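Local coordinates for oxygenase-reductase (Streptomyces fradiae, PDB 4OSP), which carries, in this C-terminal reductase domain of the short-chain dehydrogenase/reductase family, the NADPH-dependent 6-ketoreductase activity of urdamycin (angucyclinone) biosynthesis, at residues T32-A37 with A59-E64; R67-L72 with R90-R95; D102-N107 with F137-A142; N196-G201 with D236-L241; I202-T207 with V228-D233. All coordinates share one frame; numbering follows the deposited sequence.

Interaction 1. Residues T32-A37 with A59-E64; sequences TAIRLA and ATIEKE
Ile61 of helix 51-63 meets three residues of helix 27-38, each with a different part of its side chain. Its CG2 methyl presses on Ala37 CB at 3.3 Å, closer than a usual van der Waals contact. The Ile61 and Ile34 side chains cross obliquely, CG1 to CG1 at 4.0 Å. CD1 of Ile61 runs on toward Ala33, 3.7 Å from Ala33 O. With CG1 anti to its own carbonyl carbon (chi1 -76°), Ile61 splits its two branches between Ala37 and Ala33, one helical turn apart.

Ile34 reaches back the other way. Its CD1 touches the Thr60 CG2 methyl at 4.1 Å, and its CG2 lies 3.9 Å from Glu64 OE2, the two side chains being about perpendicular. Both polar neighbours are anchored elsewhere: Thr60 OG1 is hydrogen-bonded to Glu56 O within its own helix, which turns the methyl to Ile34, and Glu64 OE1 forms a salt bridge with Arg38.

Behind this shell, Ala33 and Ala37 rest on Val43 of strand 42-47. The short helical segments run nearly parallel, 9.7 Å apart and crossing at -26°, as neighbouring helices on one side of a Rossmann sheet do. Chemically the join is an apolar one, fixed by the fit of branched side chains against alanines rather than by directional bonds, and the carboxylate of Glu64 borders it on its exposed side.

Interaction 2. Residues R67-L72 with R90-R95; sequences RAFSVL and RGLKER
The Phe69 ring and the Arg95 guanidinium lie nearly parallel, their planes 17° apart, but offset, so that Phe69 CB rather than the ring centre sits over the middle of the guanidinium, 3.4 Å above its plane. Over one face of the ring come Arg95 NH1, near the rim, and Gly91 CA, whose CH-pi contact measures 3.9 Å to the ring centroid. Gly91 carries no side chain, so the ring rests directly on the helix backbone. At the guanidinium edge, and in its plane, NH1 donates to Gly91 O (3.0 Å, 156° at the hydrogen), which fixes the rotation of the group within its own helix.

The other terminal nitrogen is engaged as well: a water accepts from Arg95 NH2 at 3.1 Å and donates to Ala68 O at 2.9 Å, tying helix to strand. Arg67 NH2 comes within 3.7 Å of Arg95 CG, so the second arginine lies against the aliphatic part of the first, although the two like charges are close. At the far end of the ring, Phe69 CZ lies 4.2 Å from Leu92 CG.

Ala68 and Ser70 point the other way, to helix 51-63, while Phe69 points to helix 80-96. Strand 67-72 is thereby sandwiched between helices on both faces and bonded to strand 42-47, the alpha/beta/alpha layering of a Rossmann fold.

Interaction 3. Residues D102-N107 with F137-A142; sequences DILVNN and FIVQRA
Leu104 and Asn106, two residues apart on strand 103-106, turn their side chains onto Ile138, Val139 and Ala142 of helix 121-142. The larger apolar part of the contact lies around Leu104, whose CG is anti to the backbone N (chi1 165°), directing the fork of methyls at the helix. CD1 meets Ile138 CG2 at 3.9 Å, while CD2 reaches Ala142 CB at 4.0 Å, so the leucine bridges one turn of helix. Its approach to Val139 is looser, 4.2 Å from CD2 to CG2.

Asn106 supplies a polar group in the same buried layer. Its ND2 stands 3.6 Å from Val139 CG2, the nearest approach in the contact. Its OD1 is 3.9 Å from Ile138 CD1, the Asn106 and Ile138 side chains sliding past each other in opposite directions. These are van der Waals contacts; the polar need of ND2 is met by Asn154 OD1, which also positions the amide.

All five touching residues are buried, and the more open side belongs to the outer surface of the helix. There Arg141 forms a salt bridge with Glu89, and Gln140 donates to the carbonyls of Pro116 and Val119 of the third subunit.

Helix and strand are almost antiparallel (170°, axes 10.1 Å apart). Strand 103-106 lies between strands 18-21 and 151-155, and ends in the NNAG motif of this family with the NADP(+)-binding Asn107. Helix 121-142 covers one sheet face next to helix 80-96, where Ile138 packs on Leu84.

Interaction 4. Residues N196-G201 with D236-L241; sequences NSVGPG and DVVAFL
Val198 and Leu241 are brought together by their first torsions: Val198 CG1 is anti to the backbone N (chi1 179°), which sets CG2 beside that nitrogen and facing the helix, and Leu241 CG is anti to its carbonyl carbon (chi1 -69°), which points CG toward the strand with CD1 at its end. The result is a contact of 3.3 Å between Val198 CG2 and Leu241 CD1, tighter than usual for two methyls, as the side chains pass in opposite directions. This is a helix laid on a parallel Rossmann sheet: helix 231-242 runs back along strand 194-204, nearly antiparallel (171°), with the segment axes 9.6 Å apart.

The same leucine serves Asn196 at the next inward position of the strand. Leu241 CD1 lies 3.9 Å from Asn196 CB, and its other methyl, CD2, is 4.0 Å from Asn196 ND2. That buried amide is satisfied on both ends, ND2 by the carbonyl of Ile249 and OD1 by the Ser252 hydroxyl, so the leucine packs against a group whose orientation is already fixed.

Around this core the layer continues: Leu241 also touches Ile153 and Leu254 on the strands flanking 194-204. A flank of the helix forms part of a subunit interface, where Phe240 stacks on Phe240 of the second subunit and Asp236 forms a salt bridge with Arg247 of that subunit.

Val198 divides its methyls among the helix residues: CG2 also comes within 4.4 Å of Val238 CG2, and CG1 lies 4.2 Å from Val237 CG1.

Interaction 5. Residues I202-T207 with V228-D233; sequences ITNNGT and VGEVTD
Thr203 and Gly229 pair as a parallel beta bridge, closing the beta-alpha-beta unit made of strand 194-204, helix 213-220 and strand 229-230. Two backbone bonds flank Thr203: Gly229 N donates to Ile202 O at 3.1 Å, and Asn204 N donates to Gly229 O at 2.8 Å. A CA-H...O contact from Thr203 CA to Gly229 O, 3.5 Å long, adds to the same carbonyl. Gly229 thus acts as donor and acceptor in this short ladder.

Among the polar side chains, Asn204 works at both ends of its amide. ND2 gives a weak bond to Glu230 OE1 (3.3 Å), with amide and carboxylate planes nearly perpendicular at 89°, the glutamate chain being bent at chi2 to come alongside. OD1 accepts from Gly206 N at 3.2 Å, an Asx turn that carries the chain out of the strand, although the donor stands well above the carbonyl plane. Thr203 OG1 is hydrogen-bonded to Gly201 O.

Thr203 and Asn205 are NADP(+)-binding residues, so the bridge lies beside the cofactor site, and Thr203 also packs on Ile28 of helix 27-38.

Van der Waals contacts complete the join. Val228 CG2 touches Asn204 CB at 4.0 Å, on the side chain that also holds Glu230, and Val231 CG1 lies 3.6 Å from Asn204 O.

Interactions 2, 3 and 4 lay helices on one Rossmann sheet, interaction 1 joins two helices on one side of it, and interaction 5 pairs strands within it. Interactions 1 and 4 lie on the same side: Arg35 NH1 and Asp236 OD1 form a salt bridge of 2.8 Å between them. Interaction 3 packs the other side of strand 103-106, whose Val105 CG2 still reaches Val238 CG1 of interaction 4 at 4.0 Å. Ile61 CG2 of interaction 1 lies 3.8 Å from Ala68 CB of interaction 2. Interaction 5 is nested inside the loop closed by interaction 4. NADP(+)-binding residues occur in interactions 3 (Asn107) and 5 (Thr203, Asn205); interaction 2, centred about 27 Å from the centre of interaction 5, lies away from the site.

Interaction 1. Residues T32-A37 with A59-E64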
# COMPACT_ATOMS: atom_id res chain seq x y z
N THR B 32 -11.83 16.41 -18.11
CA THR B 32 -12.60 15.20 -17.83
C THR B 32 -13.98 15.30 -18.45
O THR B 32 -14.42 14.37 -19.16
CB THR B 32 -12.71 14.93 -16.32
OG1 THR B 32 -11.40 14.75 -15.76
CG2 THR B 32 -13.54 13.68 -16.06
N ALA B 33 -14.66 16.42 -18.20
CA ALA B 33 -15.97 16.66 -18.80
C ALA B 33 -15.90 16.56 -20.33
O ALA B 33 -16.75 15.92 -20.97
CB ALA B 33 -16.54 18.02 -18.36
N ILE B 34 -14.86 17.16 -20.91
CA ILE B 34 -14.66 17.11 -22.36
C ILE B 34 -14.46 15.67 -22.89
O ILE B 34 -15.10 15.27 -23.88
CB ILE B 34 -13.50 18.04 -22.80
CG1 ILE B 34 -13.94 19.51 -22.67
CG2 ILE B 34 -13.04 17.73 -24.22
CD1 ILE B 34 -12.81 20.53 -22.71
N ARG B 35 -13.61 14.88 -22.23
CA ARG B 35 -13.34 13.53 -22.71
C ARG B 35 -14.57 12.61 -22.60
O ARG B 35 -14.85 11.82 -23.51
CB ARG B 35 -12.10 12.91 -22.01
CG ARG B 35 -11.77 11.48 -22.45
CD ARG B 35 -11.39 11.41 -23.92
NE ARG B 35 -11.46 10.06 -24.48
CZ ARG B 35 -10.40 9.26 -24.64
NH1 ARG B 35 -9.19 9.68 -24.28
NH2 ARG B 35 -10.55 8.06 -25.17
N LEU B 36 -15.30 12.72 -21.49
CA LEU B 36 -16.55 11.97 -21.31
C LEU B 36 -17.57 12.28 -22.42
O LEU B 36 -18.10 11.36 -23.05
CB LEU B 36 -17.16 12.22 -19.93
CG LEU B 36 -16.34 11.71 -18.73
CD1 LEU B 36 -17.00 12.10 -17.41
CD2 LEU B 36 -16.12 10.20 -18.80
N ALA B 37 -17.80 13.57 -22.67
CA ALA B 37 -18.69 14.02 -23.75
C ALA B 37 -18.27 13.48 -25.12
O ALA B 37 -19.10 13.00 -25.89
CB ALA B 37 -18.76 15.54 -23.79
N ALA B 59 -19.93 24.89 -24.29
CA ALA B 59 -19.73 25.31 -25.69
C ALA B 59 -18.68 24.44 -26.39
O ALA B 59 -18.88 24.00 -27.52
CB ALA B 59 -19.36 26.78 -25.76
N THR B 60 -17.56 24.19 -25.71
CA THR B 60 -16.49 23.39 -26.30
C THR B 60 -16.97 21.97 -26.61
O THR B 60 -16.66 21.41 -27.68
CB THR B 60 -15.27 23.33 -25.38
OG1 THR B 60 -14.81 24.66 -25.14
CG2 THR B 60 -14.14 22.50 -26.02
N ILE B 61 -17.72 21.39 -25.66
CA ILE B 61 -18.26 20.05 -25.80
C ILE B 61 -19.24 19.99 -26.98
O ILE B 61 -19.26 19.02 -27.75
CB ILE B 61 -18.94 19.59 -24.47
CG1 ILE B 61 -17.86 19.21 -23.44
CG2 ILE B 61 -19.91 18.44 -24.71
CD1 ILE B 61 -18.36 19.05 -22.02
N GLU B 62 -20.03 21.05 -27.12
CA GLU B 62 -20.99 21.14 -28.21
C GLU B 62 -20.32 21.30 -29.58
O GLU B 62 -20.69 20.61 -30.53
CB GLU B 62 -22.05 22.21 -27.93
CG GLU B 62 -23.06 21.77 -26.87
CD GLU B 62 -24.09 22.84 -26.56
OE1 GLU B 62 -23.77 24.03 -26.63
OE2 GLU B 62 -25.23 22.47 -26.22
N LYS B 63 -19.31 22.17 -29.67
CA LYS B 63 -18.50 22.33 -30.89
C LYS B 63 -17.98 20.99 -31.40
O LYS B 63 -17.88 20.78 -32.60
CB LYS B 63 -17.30 23.26 -30.66
CG LYS B 63 -17.65 24.74 -30.53
CD LYS B 63 -16.39 25.60 -30.50
CE LYS B 63 -16.51 26.77 -29.53
NZ LYS B 63 -17.12 27.99 -30.12
N GLU B 64 -17.65 20.10 -30.47
CA GLU B 64 -17.13 18.79 -30.83
C GLU B 64 -18.25 17.83 -31.19
O GLU B 64 -18.01 16.69 -31.57
CB GLU B 64 -16.26 18.21 -29.70
CG GLU B 64 -14.87 18.83 -29.61
CD GLU B 64 -14.03 18.32 -28.44
OE1 GLU B 64 -14.08 17.10 -28.15
OE2 GLU B 64 -13.31 19.14 -27.82

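Interaction 2. Residues R67-L72 with R90-R95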
# COMPACT_ATOMS: atom_id res chain seq x y z
N ARG B 67 -22.88 16.65 -25.99
CA ARG B 67 -24.01 17.21 -25.24
C ARG B 67 -23.59 17.53 -23.80
O ARG B 67 -22.94 16.70 -23.14
CB ARG B 67 -25.18 16.23 -25.22
CG ARG B 67 -25.72 15.83 -26.59
CD ARG B 67 -26.39 17.01 -27.29
NE ARG B 67 -27.34 17.71 -26.43
CZ ARG B 67 -28.55 17.25 -26.12
NH1 ARG B 67 -28.97 16.08 -26.59
NH2 ARG B 67 -29.36 17.95 -25.33
N ALA B 68 -23.93 18.73 -23.32
CA ALA B 68 -23.59 19.15 -21.97
C ALA B 68 -24.49 20.30 -21.49
O ALA B 68 -25.09 21.01 -22.29
CB ALA B 68 -22.13 19.56 -21.89
N PHE B 69 -24.59 20.47 -20.17
CA PHE B 69 -25.21 21.65 -19.59
C PHE B 69 -24.50 22.09 -18.31
O PHE B 69 -23.85 21.28 -17.65
CB PHE B 69 -26.72 21.44 -19.35
CG PHE B 69 -27.06 20.39 -18.32
CD1 PHE B 69 -27.11 19.03 -18.67
CD2 PHE B 69 -27.37 20.75 -17.01
CE1 PHE B 69 -27.44 18.07 -17.73
CE2 PHE B 69 -27.70 19.78 -16.07
CZ PHE B 69 -27.73 18.44 -16.43
N SER B 70 -24.61 23.36 -17.96
CA SER B 70 -23.95 23.85 -16.76
C SER B 70 -24.85 23.77 -15.51
O SER B 70 -26.08 23.74 -15.59
CB SER B 70 -23.38 25.25 -16.95
OG SER B 70 -24.41 26.20 -17.19
N VAL B 71 -24.20 23.69 -14.35
CA VAL B 71 -24.88 23.59 -13.07
C VAL B 71 -24.10 24.45 -12.07
O VAL B 71 -22.90 24.26 -11.87
CB VAL B 71 -24.94 22.12 -12.60
CG1 VAL B 71 -25.17 22.04 -11.10
CG2 VAL B 71 -26.03 21.37 -13.35
N LEU B 72 -24.80 25.40 -11.46
CA LEU B 72 -24.20 26.29 -10.47
C LEU B 72 -24.58 25.83 -9.07
O LEU B 72 -25.76 25.63 -8.77
CB LEU B 72 -24.69 27.72 -10.71
CG LEU B 72 -23.81 28.90 -10.26
CD1 LEU B 72 -22.38 28.74 -10.76
CD2 LEU B 72 -24.41 30.21 -10.76
N ARG B 90 -33.27 18.74 -12.79
CA ARG B 90 -33.97 19.51 -13.81
C ARG B 90 -33.28 19.35 -15.17
O ARG B 90 -33.90 18.93 -16.15
CB ARG B 90 -34.07 20.98 -13.41
CG ARG B 90 -35.03 21.80 -14.26
CD ARG B 90 -35.27 23.18 -13.66
NE ARG B 90 -34.09 24.04 -13.80
CZ ARG B 90 -33.16 24.21 -12.87
NH1 ARG B 90 -33.26 23.59 -11.70
NH2 ARG B 90 -32.13 25.00 -13.10
N GLY B 91 -31.97 19.64 -15.22
CA GLY B 91 -31.20 19.55 -16.45
C GLY B 91 -31.23 18.18 -17.11
O GLY B 91 -31.33 18.07 -18.34
N LEU B 92 -31.12 17.12 -16.30
CA LEU B 92 -31.12 15.76 -16.82
C LEU B 92 -32.50 15.35 -17.36
O LEU B 92 -32.60 14.73 -18.43
CB LEU B 92 -30.65 14.77 -15.76
CG LEU B 92 -29.15 14.66 -15.45
CD1 LEU B 92 -28.91 13.76 -14.25
CD2 LEU B 92 -28.37 14.15 -16.66
N LYS B 93 -33.54 15.71 -16.62
CA LYS B 93 -34.93 15.40 -16.99
C LYS B 93 -35.31 16.06 -18.33
O LYS B 93 -35.93 15.43 -19.18
CB LYS B 93 -35.89 15.85 -15.88
CG LYS B 93 -37.35 15.47 -16.07
CD LYS B 93 -37.56 13.97 -15.99
CE LYS B 93 -39.01 13.60 -15.73
NZ LYS B 93 -39.12 12.15 -15.44
N GLU B 94 -34.94 17.33 -18.49
CA GLU B 94 -35.20 18.07 -19.72
C GLU B 94 -34.61 17.43 -20.98
O GLU B 94 -35.22 17.47 -22.05
CB GLU B 94 -34.64 19.48 -19.61
CG GLU B 94 -35.43 20.40 -18.70
CD GLU B 94 -35.00 21.84 -18.85
OE1 GLU B 94 -34.38 22.15 -19.91
OE2 GLU B 94 -35.27 22.64 -17.93
N ARG B 95 -33.41 16.87 -20.86
CA ARG B 95 -32.69 16.39 -22.02
C ARG B 95 -32.84 14.89 -22.27
O ARG B 95 -32.55 14.42 -23.37
CB ARG B 95 -31.22 16.78 -21.94
CG ARG B 95 -31.01 18.29 -21.98
CD ARG B 95 -29.67 18.71 -21.42
NE ARG B 95 -29.49 20.15 -21.55
CZ ARG B 95 -29.96 21.05 -20.68
NH1 ARG B 95 -30.62 20.66 -19.60
NH2 ARG B 95 -29.76 22.34 -20.89
O HOH W 1 -27.16 23.01 -22.40

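Interaction 3. Residues D102-N107 with F137-A142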
# COMPACT_ATOMS: atom_id res chain seq x y z
N ASP B 102 -25.41 8.08 -14.61
CA ASP B 102 -24.59 6.90 -14.80
C ASP B 102 -23.24 7.04 -14.16
O ASP B 102 -22.73 6.09 -13.56
CB ASP B 102 -24.45 6.62 -16.29
CG ASP B 102 -25.77 6.28 -16.92
OD1 ASP B 102 -26.19 5.12 -16.79
OD2 ASP B 102 -26.39 7.18 -17.52
N ILE B 103 -22.68 8.23 -14.28
CA ILE B 103 -21.30 8.48 -13.91
C ILE B 103 -21.21 9.71 -13.01
O ILE B 103 -21.72 10.78 -13.35
CB ILE B 103 -20.43 8.69 -15.17
CG1 ILE B 103 -20.46 7.44 -16.05
CG2 ILE B 103 -19.00 9.04 -14.78
CD1 ILE B 103 -20.07 7.67 -17.51
N LEU B 104 -20.59 9.53 -11.85
CA LEU B 104 -20.31 10.65 -10.97
C LEU B 104 -18.81 10.81 -10.79
O LEU B 104 -18.12 9.87 -10.36
CB LEU B 104 -20.99 10.44 -9.61
CG LEU B 104 -20.50 11.35 -8.49
CD1 LEU B 104 -20.90 12.79 -8.77
CD2 LEU B 104 -21.03 10.87 -7.14
N VAL B 105 -18.30 12.00 -11.08
CA VAL B 105 -16.90 12.30 -10.86
C VAL B 105 -16.78 13.37 -9.80
O VAL B 105 -17.17 14.52 -10.02
CB VAL B 105 -16.20 12.78 -12.15
CG1 VAL B 105 -14.72 13.02 -11.89
CG2 VAL B 105 -16.40 11.77 -13.26
N ASN B 106 -16.25 12.99 -8.63
CA ASN B 106 -15.97 13.96 -7.57
C ASN B 106 -14.63 14.60 -7.80
O ASN B 106 -13.60 14.09 -7.35
CB ASN B 106 -15.97 13.28 -6.20
CG ASN B 106 -17.34 13.17 -5.59
OD1 ASN B 106 -18.04 14.17 -5.41
ND2 ASN B 106 -17.73 11.95 -5.24
N ASN B 107 -14.63 15.72 -8.52
CA ASN B 107 -13.39 16.39 -8.88
C ASN B 107 -13.09 17.62 -8.05
O ASN B 107 -11.93 17.92 -7.79
CB ASN B 107 -13.37 16.75 -10.36
CG ASN B 107 -12.20 17.64 -10.73
OD1 ASN B 107 -11.07 17.17 -10.89
ND2 ASN B 107 -12.46 18.93 -10.85
N PHE B 137 -21.59 13.62 0.98
CA PHE B 137 -23.02 13.85 0.82
C PHE B 137 -23.49 13.87 -0.63
O PHE B 137 -24.66 13.58 -0.92
CB PHE B 137 -23.49 15.08 1.63
CG PHE B 137 -23.51 14.81 3.10
CD1 PHE B 137 -24.53 14.06 3.66
CD2 PHE B 137 -22.43 15.19 3.90
CE1 PHE B 137 -24.52 13.74 5.01
CE2 PHE B 137 -22.41 14.88 5.25
CZ PHE B 137 -23.45 14.14 5.81
N ILE B 138 -22.57 14.16 -1.54
CA ILE B 138 -22.87 14.08 -2.97
C ILE B 138 -23.03 12.61 -3.37
O ILE B 138 -23.95 12.27 -4.10
CB ILE B 138 -21.76 14.72 -3.83
CG1 ILE B 138 -21.78 16.25 -3.67
CG2 ILE B 138 -21.93 14.32 -5.30
CD1 ILE B 138 -20.64 16.95 -4.38
N VAL B 139 -22.14 11.76 -2.88
CA VAL B 139 -22.27 10.33 -3.11
C VAL B 139 -23.59 9.85 -2.51
O VAL B 139 -24.35 9.13 -3.16
CB VAL B 139 -21.10 9.54 -2.50
CG1 VAL B 139 -21.36 8.04 -2.60
CG2 VAL B 139 -19.80 9.90 -3.21
N GLN B 140 -23.86 10.26 -1.28
CA GLN B 140 -25.05 9.80 -0.58
C GLN B 140 -26.31 10.16 -1.37
O GLN B 140 -27.16 9.31 -1.62
CB GLN B 140 -25.12 10.39 0.82
CG GLN B 140 -26.25 9.83 1.67
CD GLN B 140 -26.42 10.58 2.96
OE1 GLN B 140 -26.93 11.70 2.98
NE2 GLN B 140 -25.97 9.98 4.06
N ARG B 141 -26.41 11.42 -1.76
CA ARG B 141 -27.54 11.88 -2.53
C ARG B 141 -27.57 11.23 -3.93
O ARG B 141 -28.64 10.86 -4.42
CB ARG B 141 -27.55 13.41 -2.59
CG ARG B 141 -28.63 14.04 -3.46
CD ARG B 141 -30.05 13.91 -2.89
NE ARG B 141 -31.02 13.91 -3.99
CZ ARG B 141 -31.62 15.01 -4.44
NH1 ARG B 141 -31.35 16.18 -3.90
NH2 ARG B 141 -32.48 14.93 -5.44
N ALA B 142 -26.40 11.06 -4.56
CA ALA B 142 -26.35 10.49 -5.92
C ALA B 142 -26.79 9.03 -6.01
O ALA B 142 -27.24 8.59 -7.08
CB ALA B 142 -24.97 10.67 -6.54

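Interaction 4. Residues N196-G201 with D236-L241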
# COMPACT_ATOMS: atom_id res chain seq x y z
N ASN B 196 -13.75 4.09 -7.67
CA ASN B 196 -12.30 4.16 -7.74
C ASN B 196 -11.77 5.58 -7.49
O ASN B 196 -12.51 6.56 -7.59
CB ASN B 196 -11.80 3.64 -9.09
CG ASN B 196 -11.99 2.14 -9.24
OD1 ASN B 196 -11.29 1.34 -8.61
ND2 ASN B 196 -12.94 1.75 -10.08
N SER B 197 -10.49 5.66 -7.17
CA SER B 197 -9.81 6.93 -6.97
C SER B 197 -8.77 7.10 -8.07
O SER B 197 -8.20 6.12 -8.54
CB SER B 197 -9.11 6.95 -5.61
OG SER B 197 -10.01 7.27 -4.57
N VAL B 198 -8.58 8.34 -8.50
CA VAL B 198 -7.54 8.68 -9.45
C VAL B 198 -6.67 9.76 -8.81
O VAL B 198 -7.18 10.77 -8.34
CB VAL B 198 -8.13 9.20 -10.79
CG1 VAL B 198 -7.02 9.57 -11.76
CG2 VAL B 198 -9.04 8.15 -11.42
N GLY B 199 -5.36 9.52 -8.75
CA GLY B 199 -4.43 10.45 -8.12
C GLY B 199 -3.55 11.17 -9.13
O GLY B 199 -2.69 10.55 -9.77
N PRO B 200 -3.77 12.48 -9.31
CA PRO B 200 -2.91 13.27 -10.20
C PRO B 200 -1.53 13.51 -9.59
O PRO B 200 -1.35 13.37 -8.38
CB PRO B 200 -3.65 14.61 -10.32
CG PRO B 200 -5.00 14.41 -9.69
CD PRO B 200 -4.85 13.28 -8.72
N GLY B 201 -0.55 13.83 -10.43
CA GLY B 201 0.67 14.46 -9.97
C GLY B 201 0.56 15.95 -10.24
O GLY B 201 -0.54 16.50 -10.28
N ASP B 236 -8.05 11.21 -19.32
CA ASP B 236 -8.13 9.99 -20.11
C ASP B 236 -8.20 8.73 -19.26
O ASP B 236 -8.68 7.68 -19.70
CB ASP B 236 -6.96 9.92 -21.09
CG ASP B 236 -7.09 10.93 -22.23
OD1 ASP B 236 -8.18 11.51 -22.41
OD2 ASP B 236 -6.09 11.16 -22.95
N VAL B 237 -7.72 8.83 -18.03
CA VAL B 237 -7.79 7.72 -17.09
C VAL B 237 -9.20 7.64 -16.53
O VAL B 237 -9.79 6.56 -16.47
CB VAL B 237 -6.75 7.87 -15.96
CG1 VAL B 237 -6.96 6.79 -14.91
CG2 VAL B 237 -5.35 7.77 -16.53
N VAL B 238 -9.74 8.79 -16.14
CA VAL B 238 -11.13 8.88 -15.68
C VAL B 238 -12.09 8.27 -16.69
O VAL B 238 -12.99 7.51 -16.33
CB VAL B 238 -11.55 10.34 -15.40
CG1 VAL B 238 -13.02 10.37 -14.95
CG2 VAL B 238 -10.65 10.96 -14.33
N ALA B 239 -11.89 8.59 -17.97
CA ALA B 239 -12.76 8.09 -19.03
C ALA B 239 -12.73 6.57 -19.12
O ALA B 239 -13.76 5.94 -19.31
CB ALA B 239 -12.37 8.71 -20.37
N PHE B 240 -11.53 5.99 -18.99
CA PHE B 240 -11.39 4.56 -18.92
C PHE B 240 -12.19 3.96 -17.75
O PHE B 240 -12.96 3.02 -17.94
CB PHE B 240 -9.92 4.17 -18.81
CG PHE B 240 -9.71 2.75 -18.36
CD1 PHE B 240 -10.08 1.68 -19.19
CD2 PHE B 240 -9.19 2.48 -17.10
CE1 PHE B 240 -9.92 0.38 -18.76
CE2 PHE B 240 -9.02 1.17 -16.68
CZ PHE B 240 -9.37 0.12 -17.51
N LEU B 241 -12.00 4.50 -16.54
CA LEU B 241 -12.74 3.99 -15.37
C LEU B 241 -14.25 4.06 -15.60
O LEU B 241 -15.01 3.20 -15.12
CB LEU B 241 -12.39 4.77 -14.09
CG LEU B 241 -10.97 4.55 -13.54
CD1 LEU B 241 -10.69 5.46 -12.35
CD2 LEU B 241 -10.77 3.09 -13.17

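Interaction 5. Residues I202-T207 with V228-D233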
# COMPACT_ATOMS: atom_id res chain seq x y z
N ILE B 202 1.69 16.61 -10.44
CA ILE B 202 1.69 18.01 -10.83
C ILE B 202 1.13 18.13 -12.25
O ILE B 202 1.57 17.45 -13.17
CB ILE B 202 3.09 18.63 -10.75
CG1 ILE B 202 3.68 18.43 -9.35
CG2 ILE B 202 3.03 20.11 -11.11
CD1 ILE B 202 5.17 18.25 -9.34
N THR B 203 0.15 19.00 -12.41
CA THR B 203 -0.54 19.10 -13.68
C THR B 203 -0.68 20.55 -14.12
O THR B 203 -1.12 21.41 -13.35
CB THR B 203 -1.92 18.41 -13.61
OG1 THR B 203 -1.82 17.21 -12.84
CG2 THR B 203 -2.42 18.06 -15.01
N ASN B 204 -0.29 20.80 -15.37
CA ASN B 204 -0.39 22.12 -15.98
C ASN B 204 -1.84 22.53 -16.24
O ASN B 204 -2.44 22.12 -17.23
CB ASN B 204 0.45 22.15 -17.27
CG ASN B 204 0.17 23.36 -18.13
OD1 ASN B 204 -0.04 24.47 -17.63
ND2 ASN B 204 0.17 23.16 -19.44
N ASN B 205 -2.42 23.34 -15.35
CA ASN B 205 -3.82 23.77 -15.50
C ASN B 205 -4.02 25.11 -16.23
O ASN B 205 -5.10 25.70 -16.19
CB ASN B 205 -4.56 23.74 -14.15
CG ASN B 205 -3.99 24.73 -13.14
OD1 ASN B 205 -2.99 25.41 -13.40
ND2 ASN B 205 -4.63 24.82 -11.97
N GLY B 206 -2.97 25.59 -16.90
CA GLY B 206 -3.07 26.78 -17.74
C GLY B 206 -2.61 28.07 -17.08
O GLY B 206 -2.44 29.09 -17.76
N THR B 207 -2.40 28.03 -15.77
CA THR B 207 -2.04 29.23 -14.99
C THR B 207 -0.65 29.81 -15.36
O THR B 207 0.16 29.10 -15.97
CB THR B 207 -2.14 28.98 -13.46
OG1 THR B 207 -1.35 27.84 -13.10
CG2 THR B 207 -3.59 28.75 -13.05
N VAL B 228 5.85 17.75 -17.13
CA VAL B 228 4.70 17.97 -16.28
C VAL B 228 3.47 17.32 -16.92
O VAL B 228 3.43 17.12 -18.13
CB VAL B 228 4.44 19.48 -16.00
CG1 VAL B 228 5.72 20.16 -15.52
CG2 VAL B 228 3.89 20.18 -17.23
N GLY B 229 2.50 16.95 -16.10
CA GLY B 229 1.27 16.38 -16.62
C GLY B 229 0.38 17.40 -17.30
O GLY B 229 0.41 18.60 -16.97
N GLU B 230 -0.39 16.93 -18.27
CA GLU B 230 -1.45 17.71 -18.88
C GLU B 230 -2.79 17.28 -18.27
O GLU B 230 -2.94 16.14 -17.84
CB GLU B 230 -1.47 17.52 -20.39
CG GLU B 230 -0.14 17.77 -21.10
CD GLU B 230 0.42 19.18 -20.90
OE1 GLU B 230 -0.36 20.13 -20.66
OE2 GLU B 230 1.66 19.35 -20.98
N VAL B 231 -3.74 18.21 -18.24
CA VAL B 231 -5.07 17.93 -17.70
C VAL B 231 -5.66 16.72 -18.41
O VAL B 231 -6.50 16.00 -17.86
CB VAL B 231 -6.01 19.15 -17.86
CG1 VAL B 231 -5.50 20.31 -17.02
CG2 VAL B 231 -6.14 19.54 -19.32
N THR B 232 -5.18 16.49 -19.61
CA THR B 232 -5.68 15.47 -20.49
C THR B 232 -5.14 14.07 -20.11
O THR B 232 -5.76 13.04 -20.41
CB THR B 232 -5.35 15.87 -21.95
OG1 THR B 232 -6.39 15.45 -22.83
CG2 THR B 232 -3.99 15.33 -22.40
N ASP B 233 -3.98 14.04 -19.45
CA ASP B 233 -3.40 12.79 -18.97
C ASP B 233 -4.24 12.17 -17.85
O ASP B 233 -4.33 10.94 -17.74
CB ASP B 233 -1.97 13.02 -18.48
CG ASP B 233 -1.05 13.47 -19.60
OD1 ASP B 233 -1.19 12.98 -20.73
OD2 ASP B 233 -0.19 14.33 -19.35